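PDB 2RKQ: peptidoglycan-recognition protein SD from Drosophila melanogaster, which binds bacterial peptidoglycan and activates the Toll pathway of the innate immune response to Gram-positive bacteria. Local coordinates for residues A118-L123 and Q159-W164; A8-K13 and Q47-L52; N105-A110 and G140-S145. All coordinates share one frame; numbering follows the deposited sequence.

Contact 1: residues A118-L123 and Q159-W164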
loop_
_atom_site.group_PDB
_atom_site.type_symbol
_atom_site.label_atom_id
_atom_site.label_comp_id
_atom_site.label_asym_id
_atom_site.label_seq_id
_atom_site.Cartn_x
_atom_site.Cartn_y
_atom_site.Cartn_z
ATOM N N ALA A 118 10.263 0.966 7.045
ATOM C CA ALA A 118 8.897 0.768 7.509
ATOM C C ALA A 118 8.184 -0.306 6.671
ATOM O O ALA A 118 7.491 -1.178 7.225
ATOM C CB ALA A 118 8.140 2.091 7.461
ATOM N N ALA A 119 8.369 -0.265 5.348
ATOM C CA ALA A 119 7.767 -1.276 4.469
ATOM C C ALA A 119 8.288 -2.677 4.777
ATOM O O ALA A 119 7.515 -3.621 4.850
ATOM C CB ALA A 119 8.018 -0.925 3.005
ATOM N N LYS A 120 9.598 -2.822 4.957
ATOM C CA LYS A 120 10.154 -4.155 5.252
ATOM C C LYS A 120 9.663 -4.660 6.607
ATOM O O LYS A 120 9.337 -5.843 6.765
ATOM C CB LYS A 120 11.679 -4.126 5.212
ATOM C CG LYS A 120 12.192 -3.763 3.844
ATOM C CD LYS A 120 13.667 -3.378 3.859
ATOM C CE LYS A 120 14.079 -2.917 2.479
ATOM N NZ LYS A 120 15.512 -2.490 2.456
ATOM N N GLU A 121 9.592 -3.757 7.578
ATOM C CA GLU A 121 9.104 -4.129 8.900
ATOM C C GLU A 121 7.623 -4.478 8.829
ATOM O O GLU A 121 7.153 -5.417 9.489
ATOM C CB GLU A 121 9.340 -2.985 9.901
ATOM C CG GLU A 121 10.810 -2.773 10.220
ATOM C CD GLU A 121 11.143 -1.362 10.642
ATOM O OE1 GLU A 121 10.218 -0.614 10.996
ATOM O OE2 GLU A 121 12.352 -1.005 10.617
ATOM N N LEU A 122 6.883 -3.748 8.004
ATOM C CA LEU A 122 5.470 -4.039 7.829
ATOM C C LEU A 122 5.220 -5.408 7.215
ATOM O O LEU A 122 4.324 -6.122 7.656
ATOM C CB LEU A 122 4.853 -2.951 6.963
ATOM C CG LEU A 122 3.395 -3.176 6.567
ATOM C CD1 LEU A 122 2.526 -3.129 7.800
ATOM C CD2 LEU A 122 2.990 -2.101 5.577
ATOM N N LEU A 123 6.004 -5.782 6.201
ATOM C CA LEU A 123 5.847 -7.093 5.604
ATOM C C LEU A 123 6.098 -8.181 6.631
ATOM O O LEU A 123 5.333 -9.138 6.731
ATOM C CB LEU A 123 6.776 -7.249 4.399
ATOM C CG LEU A 123 6.356 -6.410 3.192
ATOM C CD1 LEU A 123 7.492 -6.272 2.193
ATOM C CD2 LEU A 123 5.097 -7.016 2.553
ATOM N N GLN A 159 12.339 -5.184 -6.365
ATOM C CA GLN A 159 12.776 -6.402 -7.062
ATOM C C GLN A 159 13.906 -7.095 -6.325
ATOM O O GLN A 159 14.186 -8.272 -6.572
ATOM C CB GLN A 159 13.263 -6.079 -8.468
ATOM C CG GLN A 159 12.176 -5.689 -9.440
ATOM C CD GLN A 159 12.725 -5.505 -10.822
ATOM O OE1 GLN A 159 12.437 -6.294 -11.731
ATOM N NE2 GLN A 159 13.544 -4.490 -10.992
ATOM N N GLN A 160 14.602 -6.355 -5.469
ATOM C CA GLN A 160 15.708 -6.932 -4.715
ATOM C C GLN A 160 15.294 -7.529 -3.376
ATOM O O GLN A 160 16.109 -8.186 -2.710
ATOM C CB GLN A 160 16.808 -5.899 -4.435
ATOM C CG GLN A 160 17.291 -5.158 -5.660
ATOM C CD GLN A 160 18.213 -3.972 -5.342
ATOM O OE1 GLN A 160 19.009 -3.559 -6.189
ATOM N NE2 GLN A 160 18.100 -3.415 -4.137
ATOM N N TRP A 161 14.058 -7.266 -2.963
ATOM C CA TRP A 161 13.573 -7.728 -1.677
ATOM C C TRP A 161 13.241 -9.211 -1.688
ATOM O O TRP A 161 12.936 -9.786 -2.740
ATOM C CB TRP A 161 12.306 -6.962 -1.287
ATOM C CG TRP A 161 12.515 -5.512 -1.004
ATOM C CD1 TRP A 161 13.659 -4.780 -1.174
ATOM C CD2 TRP A 161 11.512 -4.602 -0.554
ATOM N NE1 TRP A 161 13.431 -3.462 -0.822
ATOM C CE2 TRP A 161 12.119 -3.327 -0.449
ATOM C CE3 TRP A 161 10.155 -4.741 -0.223
ATOM C CZ2 TRP A 161 11.413 -2.196 -0.025
ATOM C CZ3 TRP A 161 9.450 -3.614 0.200
ATOM C CH2 TRP A 161 10.085 -2.359 0.287
ATOM N N PRO A 162 13.260 -9.836 -0.498
ATOM C CA PRO A 162 12.857 -11.225 -0.399
ATOM C C PRO A 162 11.465 -11.443 -0.973
ATOM O O PRO A 162 10.562 -10.606 -0.807
ATOM C CB PRO A 162 12.864 -11.493 1.103
ATOM C CG PRO A 162 13.799 -10.469 1.679
ATOM C CD PRO A 162 13.672 -9.269 0.799
ATOM N N ASN A 163 11.334 -12.550 -1.692
ATOM C CA ASN A 163 10.066 -13.017 -2.238
ATOM C C ASN A 163 9.565 -12.250 -3.445
ATOM O O ASN A 163 8.463 -12.507 -3.913
ATOM C CB ASN A 163 8.971 -13.071 -1.175
ATOM C CG ASN A 163 9.172 -14.190 -0.203
ATOM O OD1 ASN A 163 9.790 -15.205 -0.519
ATOM N ND2 ASN A 163 8.621 -14.029 0.988
ATOM N N TRP A 164 10.358 -11.315 -3.968
ATOM C CA TRP A 164 9.954 -10.706 -5.212
ATOM C C TRP A 164 9.816 -11.783 -6.280
ATOM O O TRP A 164 10.674 -12.672 -6.398
ATOM C CB TRP A 164 10.909 -9.609 -5.671
ATOM C CG TRP A 164 10.427 -9.053 -6.977
ATOM C CD1 TRP A 164 9.358 -8.208 -7.166
ATOM C CD2 TRP A 164 10.944 -9.344 -8.282
ATOM N NE1 TRP A 164 9.190 -7.954 -8.518
ATOM C CE2 TRP A 164 10.147 -8.641 -9.218
ATOM C CE3 TRP A 164 11.994 -10.142 -8.752
ATOM C CZ2 TRP A 164 10.376 -8.697 -10.597
ATOM C CZ3 TRP A 164 12.227 -10.199 -10.131
ATOM C CH2 TRP A 164 11.415 -9.479 -11.034
HETATM O O HOH W 1 15.576 -1.534 -0.239
#
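Trp-161, the first residue of a type II beta turn that ends at Trp-164, lays its indole against helix 113-128 of the amidase-type PGRP fold, meeting Ala-119, Lys-120 and Leu-123. Its CG lies anti to its own carbonyl carbon (chi1 -67°), and from there the ring reaches across to the helix. Lys-120 crosses one face of the indole at about a right angle: its CG sits over the six-membered ring, 4.2 Å from the centroid in a CH-pi contact, and the extended chain runs on until CE is 3.4 Å from Trp-161 NE1. Beyond the lysine, two apolar side chains meet the benzo ring obliquely: Ala-119 CB is 3.7 Å from Trp-161 CH2, and Leu-123 CD1 is 3.9 Å from CZ3. One water joins the polar ends, accepting from Lys-120 NZ and from Trp-161 NE1, each at 2.9 Å. Strand 136-140 also touches this ring, through Leu-138, while Ala-119 and Leu-123 pack onto strand 97-102 through Phe-102 and Ile-100. No direct hydrogen bond spans the segments; the hold on the indole is probably mostly van der Waals and CH-pi, and the shared water satisfies the indole N-H and also accepts from the lysine ammonium.

Contact 2: residues A8-K13 and Q47-L52. Unlike the reference sequence in segment 47-52: Arg-50 (reference Gln).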
loop_
_atom_site.group_PDB
_atom_site.type_symbol
_atom_site.label_atom_id
_atom_site.label_comp_id
_atom_site.label_asym_id
_atom_site.label_seq_id
_atom_site.Cartn_x
_atom_site.Cartn_y
_atom_site.Cartn_z
ATOM N N ALA A 8 -8.467 5.806 12.790
ATOM C CA ALA A 8 -8.920 6.882 13.679
ATOM C C ALA A 8 -7.839 7.945 13.882
ATOM O O ALA A 8 -8.127 9.149 13.961
ATOM C CB ALA A 8 -9.369 6.318 15.024
ATOM N N GLU A 9 -6.590 7.490 13.964
ATOM C CA GLU A 9 -5.450 8.388 14.200
ATOM C C GLU A 9 -5.147 9.320 13.035
ATOM O O GLU A 9 -4.555 10.376 13.238
ATOM C CB GLU A 9 -4.207 7.588 14.582
ATOM C CG GLU A 9 -4.260 6.997 15.985
ATOM C CD GLU A 9 -3.104 6.048 16.216
ATOM O OE1 GLU A 9 -2.066 6.500 16.739
ATOM O OE2 GLU A 9 -3.224 4.869 15.846
ATOM N N TRP A 10 -5.560 8.953 11.818
ATOM C CA TRP A 10 -5.496 9.901 10.726
ATOM C C TRP A 10 -6.841 10.502 10.336
ATOM O O TRP A 10 -6.960 11.175 9.313
ATOM C CB TRP A 10 -4.725 9.353 9.514
ATOM C CG TRP A 10 -5.217 8.084 8.838
ATOM C CD1 TRP A 10 -4.816 6.807 9.106
ATOM C CD2 TRP A 10 -6.056 8.007 7.677
ATOM N NE1 TRP A 10 -5.404 5.923 8.218
ATOM C CE2 TRP A 10 -6.175 6.635 7.337
ATOM C CE3 TRP A 10 -6.746 8.962 6.902
ATOM C CZ2 TRP A 10 -6.936 6.192 6.263
ATOM C CZ3 TRP A 10 -7.499 8.518 5.824
ATOM C CH2 TRP A 10 -7.588 7.141 5.509
ATOM N N ASN A 11 -7.836 10.279 11.185
ATOM C CA ASN A 11 -9.173 10.843 11.011
ATOM C C ASN A 11 -9.776 10.445 9.673
ATOM O O ASN A 11 -10.356 11.266 8.955
ATOM C CB ASN A 11 -9.158 12.369 11.197
ATOM C CG ASN A 11 -10.543 12.946 11.336
ATOM O OD1 ASN A 11 -11.446 12.309 11.905
ATOM N ND2 ASN A 11 -10.737 14.144 10.798
ATOM N N ALA A 12 -9.630 9.166 9.347
ATOM C CA ALA A 12 -10.235 8.601 8.153
ATOM C C ALA A 12 -11.740 8.743 8.167
ATOM O O ALA A 12 -12.353 8.732 9.234
ATOM C CB ALA A 12 -9.876 7.117 8.071
ATOM N N LYS A 13 -12.333 8.833 6.986
ATOM C CA LYS A 13 -13.757 8.564 6.842
ATOM C C LYS A 13 -13.952 7.055 6.794
ATOM O O LYS A 13 -13.056 6.312 6.389
ATOM C CB LYS A 13 -14.303 9.234 5.589
ATOM C CG LYS A 13 -14.138 10.752 5.668
ATOM C CD LYS A 13 -14.989 11.517 4.694
ATOM C CE LYS A 13 -14.877 13.027 4.996
ATOM N NZ LYS A 13 -15.626 13.465 6.237
ATOM N N GLN A 47 -2.484 14.599 6.258
ATOM C CA GLN A 47 -3.366 15.315 5.353
ATOM C C GLN A 47 -3.383 14.655 3.984
ATOM O O GLN A 47 -4.440 14.553 3.349
ATOM C CB GLN A 47 -2.974 16.782 5.232
ATOM C CG GLN A 47 -4.021 17.625 4.466
ATOM C CD GLN A 47 -5.443 17.500 5.046
ATOM O OE1 GLN A 47 -6.377 17.049 4.366
ATOM N NE2 GLN A 47 -5.602 17.868 6.311
ATOM N N HIS A 48 -2.226 14.182 3.530
ATOM C CA HIS A 48 -2.166 13.465 2.259
ATOM C C HIS A 48 -3.016 12.205 2.324
ATOM O O HIS A 48 -3.666 11.839 1.346
ATOM C CB HIS A 48 -0.721 13.110 1.903
ATOM C CG HIS A 48 0.039 14.256 1.311
ATOM N ND1 HIS A 48 0.932 14.105 0.270
ATOM C CD2 HIS A 48 0.033 15.575 1.611
ATOM C CE1 HIS A 48 1.442 15.285 -0.043
ATOM N NE2 HIS A 48 0.919 16.191 0.759
ATOM N N MET A 49 -3.029 11.552 3.482
ATOM C CA MET A 49 -3.883 10.375 3.658
ATOM C C MET A 49 -5.360 10.716 3.460
ATOM O O MET A 49 -6.069 10.035 2.715
ATOM C CB MET A 49 -3.686 9.755 5.046
ATOM C CG MET A 49 -2.401 8.942 5.208
ATOM S SD MET A 49 -2.437 7.462 4.178
ATOM C CE MET A 49 -3.844 6.625 4.869
ATOM N N ARG A 50 -5.825 11.769 4.122
ATOM C CA ARG A 50 -7.218 12.166 3.958
ATOM C C ARG A 50 -7.509 12.620 2.538
ATOM O O ARG A 50 -8.565 12.292 1.981
ATOM C CB ARG A 50 -7.600 13.238 4.967
ATOM C CG ARG A 50 -7.653 12.696 6.387
ATOM C CD ARG A 50 -8.117 13.740 7.359
ATOM N NE ARG A 50 -7.159 14.829 7.497
ATOM C CZ ARG A 50 -6.079 14.792 8.272
ATOM N NH1 ARG A 50 -5.795 13.716 8.979
ATOM N NH2 ARG A 50 -5.276 15.838 8.330
ATOM N N ASN A 51 -6.578 13.343 1.925
ATOM C CA ASN A 51 -6.794 13.821 0.569
ATOM C C ASN A 51 -6.865 12.668 -0.417
ATOM O O ASN A 51 -7.696 12.676 -1.323
ATOM C CB ASN A 51 -5.727 14.834 0.158
ATOM C CG ASN A 51 -5.832 16.127 0.937
ATOM O OD1 ASN A 51 -6.820 16.374 1.618
ATOM N ND2 ASN A 51 -4.797 16.957 0.844
ATOM N N LEU A 52 -6.015 11.666 -0.234
ATOM C CA LEU A 52 -6.061 10.493 -1.092
ATOM C C LEU A 52 -7.354 9.722 -0.893
ATOM O O LEU A 52 -7.997 9.329 -1.867
ATOM C CB LEU A 52 -4.869 9.569 -0.863
ATOM C CG LEU A 52 -4.826 8.396 -1.843
ATOM C CD1 LEU A 52 -4.756 8.852 -3.311
ATOM C CD2 LEU A 52 -3.662 7.491 -1.498
#
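Trp-10 packs its indole against helix 42-58, where it meets Met-49 and Arg-50. Apolar packing comes first. Met-49 brings its methyl over one face of the indole, with CE 3.6 Å from the six-membered ring centroid in a CH-pi contact and 3.4 Å from Trp-10 CE2. The thioether chain bends at chi2 and chi3 (both near -60°), which curls CE back onto the ring and holds SD farther above the same face, 5.0 Å from the centroid, as a Met-aromatic contact. Ala-12 CB, from the tryptophan's own loop, rests over the opposite face, off toward its rim. Arg-50 CG comes in at the ring edge, 3.9 Å from Trp-10 CE3. Polar contacts follow. Arg-50 NH1 donates to Trp-10 O at 2.8 Å, with an N-H...O angle of 156°; the oxygen lies in the guanidinium plane, whereas the donor stands 51° out of the carbonyl plane. NH1 also bonds Ser-46 OG, one turn back on the helix, and Trp-10 NE1 donates to Glu-79 O. With an alanine in place of Trp-10, Met-49 CE would probably face a gap and Glu-79 O would lose this donor. The arginine differs from the glutamine of the reference sequence. A tryptophan flanked by a methionine methyl and an alanine thus seats the N-terminal loop on helix 42-58 of the PGRP domain.

Contact 3: residues N105-A110 and G140-S145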
loop_
_atom_site.group_PDB
_atom_site.type_symbol
_atom_site.label_atom_id
_atom_site.label_comp_id
_atom_site.label_asym_id
_atom_site.label_seq_id
_atom_site.Cartn_x
_atom_site.Cartn_y
_atom_site.Cartn_z
ATOM N N ASN A 105 5.925 10.055 -5.381
ATOM C CA ASN A 105 6.180 9.604 -6.729
ATOM C C ASN A 105 7.626 9.168 -6.822
ATOM O O ASN A 105 8.551 9.976 -6.660
ATOM C CB ASN A 105 5.877 10.690 -7.761
ATOM C CG ASN A 105 5.923 10.153 -9.177
ATOM O OD1 ASN A 105 6.918 9.558 -9.598
ATOM N ND2 ASN A 105 4.831 10.317 -9.899
ATOM N N PHE A 106 7.815 7.883 -7.080
ATOM C CA PHE A 106 9.147 7.297 -7.006
ATOM C C PHE A 106 9.620 6.767 -8.341
ATOM O O PHE A 106 10.349 5.780 -8.423
ATOM C CB PHE A 106 9.163 6.283 -5.859
ATOM C CG PHE A 106 8.740 6.901 -4.581
ATOM C CD1 PHE A 106 7.478 6.663 -4.039
ATOM C CD2 PHE A 106 9.554 7.851 -3.986
ATOM C CE1 PHE A 106 7.085 7.320 -2.882
ATOM C CE2 PHE A 106 9.175 8.507 -2.844
ATOM C CZ PHE A 106 7.932 8.249 -2.284
ATOM N N GLU A 107 9.215 7.482 -9.393
ATOM C CA GLU A 107 9.702 7.190 -10.731
ATOM C C GLU A 107 11.193 7.474 -10.795
ATOM O O GLU A 107 11.957 6.689 -11.362
ATOM C CB GLU A 107 8.977 8.046 -11.768
ATOM C CG GLU A 107 7.641 7.497 -12.202
ATOM C CD GLU A 107 7.762 6.436 -13.301
ATOM O OE1 GLU A 107 7.203 6.674 -14.394
ATOM O OE2 GLU A 107 8.422 5.390 -13.103
ATOM N N GLU A 108 11.615 8.587 -10.203
ATOM C CA GLU A 108 12.991 9.024 -10.440
ATOM C C GLU A 108 13.897 9.037 -9.248
ATOM O O GLU A 108 15.115 9.064 -9.407
ATOM C CB GLU A 108 12.987 10.366 -11.135
ATOM C CG GLU A 108 12.577 10.152 -12.566
ATOM C CD GLU A 108 12.259 11.408 -13.256
ATOM O OE1 GLU A 108 12.936 12.409 -12.956
ATOM O OE2 GLU A 108 11.333 11.393 -14.102
ATOM N N ARG A 109 13.309 9.023 -8.059
ATOM C CA ARG A 109 14.086 8.868 -6.855
ATOM C C ARG A 109 13.385 7.864 -5.958
ATOM O O ARG A 109 12.157 7.701 -6.045
ATOM C CB ARG A 109 14.257 10.215 -6.148
ATOM C CG ARG A 109 13.017 10.751 -5.478
ATOM C CD ARG A 109 13.277 12.119 -4.825
ATOM N NE ARG A 109 14.178 12.050 -3.673
ATOM C CZ ARG A 109 14.776 13.104 -3.123
ATOM N NH1 ARG A 109 14.576 14.325 -3.619
ATOM N NH2 ARG A 109 15.579 12.940 -2.078
ATOM N N ALA A 110 14.168 7.187 -5.128
ATOM C CA ALA A 110 13.652 6.214 -4.160
ATOM C C ALA A 110 12.959 6.908 -2.999
ATOM O O ALA A 110 13.266 8.065 -2.685
ATOM C CB ALA A 110 14.789 5.350 -3.630
ATOM N N GLY A 140 5.455 -5.693 -7.785
ATOM C CA GLY A 140 5.169 -4.278 -7.980
ATOM C C GLY A 140 3.794 -4.106 -8.581
ATOM O O GLY A 140 3.294 -4.991 -9.281
ATOM N N HIS A 141 3.200 -2.943 -8.342
ATOM C CA HIS A 141 1.893 -2.596 -8.882
ATOM C C HIS A 141 1.866 -2.816 -10.408
ATOM O O HIS A 141 0.903 -3.353 -10.947
ATOM C CB HIS A 141 1.644 -1.141 -8.498
ATOM C CG HIS A 141 0.221 -0.695 -8.609
ATOM N ND1 HIS A 141 -0.138 0.621 -8.411
ATOM C CD2 HIS A 141 -0.921 -1.365 -8.893
ATOM C CE1 HIS A 141 -1.444 0.742 -8.570
ATOM N NE2 HIS A 141 -1.941 -0.446 -8.872
ATOM N N ARG A 142 2.953 -2.445 -11.081
ATOM C CA ARG A 142 3.039 -2.596 -12.533
ATOM C C ARG A 142 2.958 -4.048 -13.011
ATOM O O ARG A 142 2.723 -4.302 -14.200
ATOM C CB ARG A 142 4.340 -1.988 -13.054
ATOM C CG ARG A 142 5.606 -2.570 -12.445
ATOM C CD ARG A 142 6.847 -2.018 -13.122
ATOM N NE ARG A 142 6.961 -0.581 -12.921
ATOM C CZ ARG A 142 7.954 0.147 -13.411
ATOM N NH1 ARG A 142 8.919 -0.445 -14.111
ATOM N NH2 ARG A 142 7.984 1.454 -13.192
ATOM N N GLN A 143 3.193 -5.001 -12.114
ATOM C CA GLN A 143 3.105 -6.409 -12.501
ATOM C C GLN A 143 1.663 -6.919 -12.472
ATOM O O GLN A 143 1.384 -7.997 -13.006
ATOM C CB GLN A 143 3.989 -7.278 -11.615
ATOM C CG GLN A 143 5.447 -6.866 -11.657
ATOM C CD GLN A 143 6.287 -7.702 -10.742
ATOM O OE1 GLN A 143 6.691 -7.256 -9.650
ATOM N NE2 GLN A 143 6.577 -8.928 -11.177
ATOM N N VAL A 144 0.762 -6.141 -11.869
ATOM C CA VAL A 144 -0.631 -6.552 -11.731
ATOM C C VAL A 144 -1.634 -5.566 -12.328
ATOM O O VAL A 144 -2.837 -5.843 -12.357
ATOM C CB VAL A 144 -0.998 -6.808 -10.257
ATOM C CG1 VAL A 144 -0.088 -7.870 -9.648
ATOM C CG2 VAL A 144 -0.947 -5.518 -9.435
ATOM N N SER A 145 -1.144 -4.418 -12.785
ATOM C CA SER A 145 -1.984 -3.356 -13.309
ATOM C C SER A 145 -1.175 -2.634 -14.364
ATOM O O SER A 145 0.059 -2.605 -14.282
ATOM C CB SER A 145 -2.343 -2.392 -12.191
ATOM O OG SER A 145 -3.248 -1.391 -12.640
#
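Glu-107 OE2 and Arg-142 NH2 are 4.0 Å apart, a long salt bridge and the sole contact between the two segments. The oxygen lies at the edge of the guanidinium, near its plane, but the carboxylate is turned 85° against that group, so the two flat ends do not pair side by side. Glu-107 bends at chi2 (-83°) and Arg-142 at chi3, and these kinks bring the charged ends toward one another. Both groups have closer partners: Glu-107 OE2 accepts from Glu-152 N and OE1 pairs with Lys-148 NZ, while Arg-142 NH2 bonds Lys-148 O and forms a salt bridge with Glu-152 OE1. The pair thus belongs to a surface charge network around the start of helix 152-158, in the part of the amidase-like fold where the loop after strand 97-102 meets the loop after strand 136-140. Behind Glu-107, an Asx turn supports the backbone: Asn-105 OD1 accepts from Glu-107 N at 3.1 Å, and Asn-105 ND2 bonds Ala-35 O. Behind Arg-142, Gln-143 OE1 accepts from Gly-140 N at 2.7 Å, across the turn that Gln-143 N closes with Gly-140 O. Gln-143 NE2 reaches further, to Ser-165 O and Glu-167 O.

Overall arrangement
Contact 1 is buried, contact 2 partly so, and contact 3 lies at the surface, and their chemistry follows: a largely apolar tryptophan seat, a tryptophan seat with a charged donor added, and a loose charge pair. Contacts 1 and 2 each set a tryptophan from a loop against a helix, but on different helices, 113-128 and 42-58, on opposite sides of the chain's centre, about 25 Å between centres. Contact 3 joins two loops and neighbours contact 1: their centres are about 14 Å apart, their segments alternate along the chain, and Trp-164 NE1 probably hydrogen-bonds Gln-143 OE1. Contact 2 touches neither of the others.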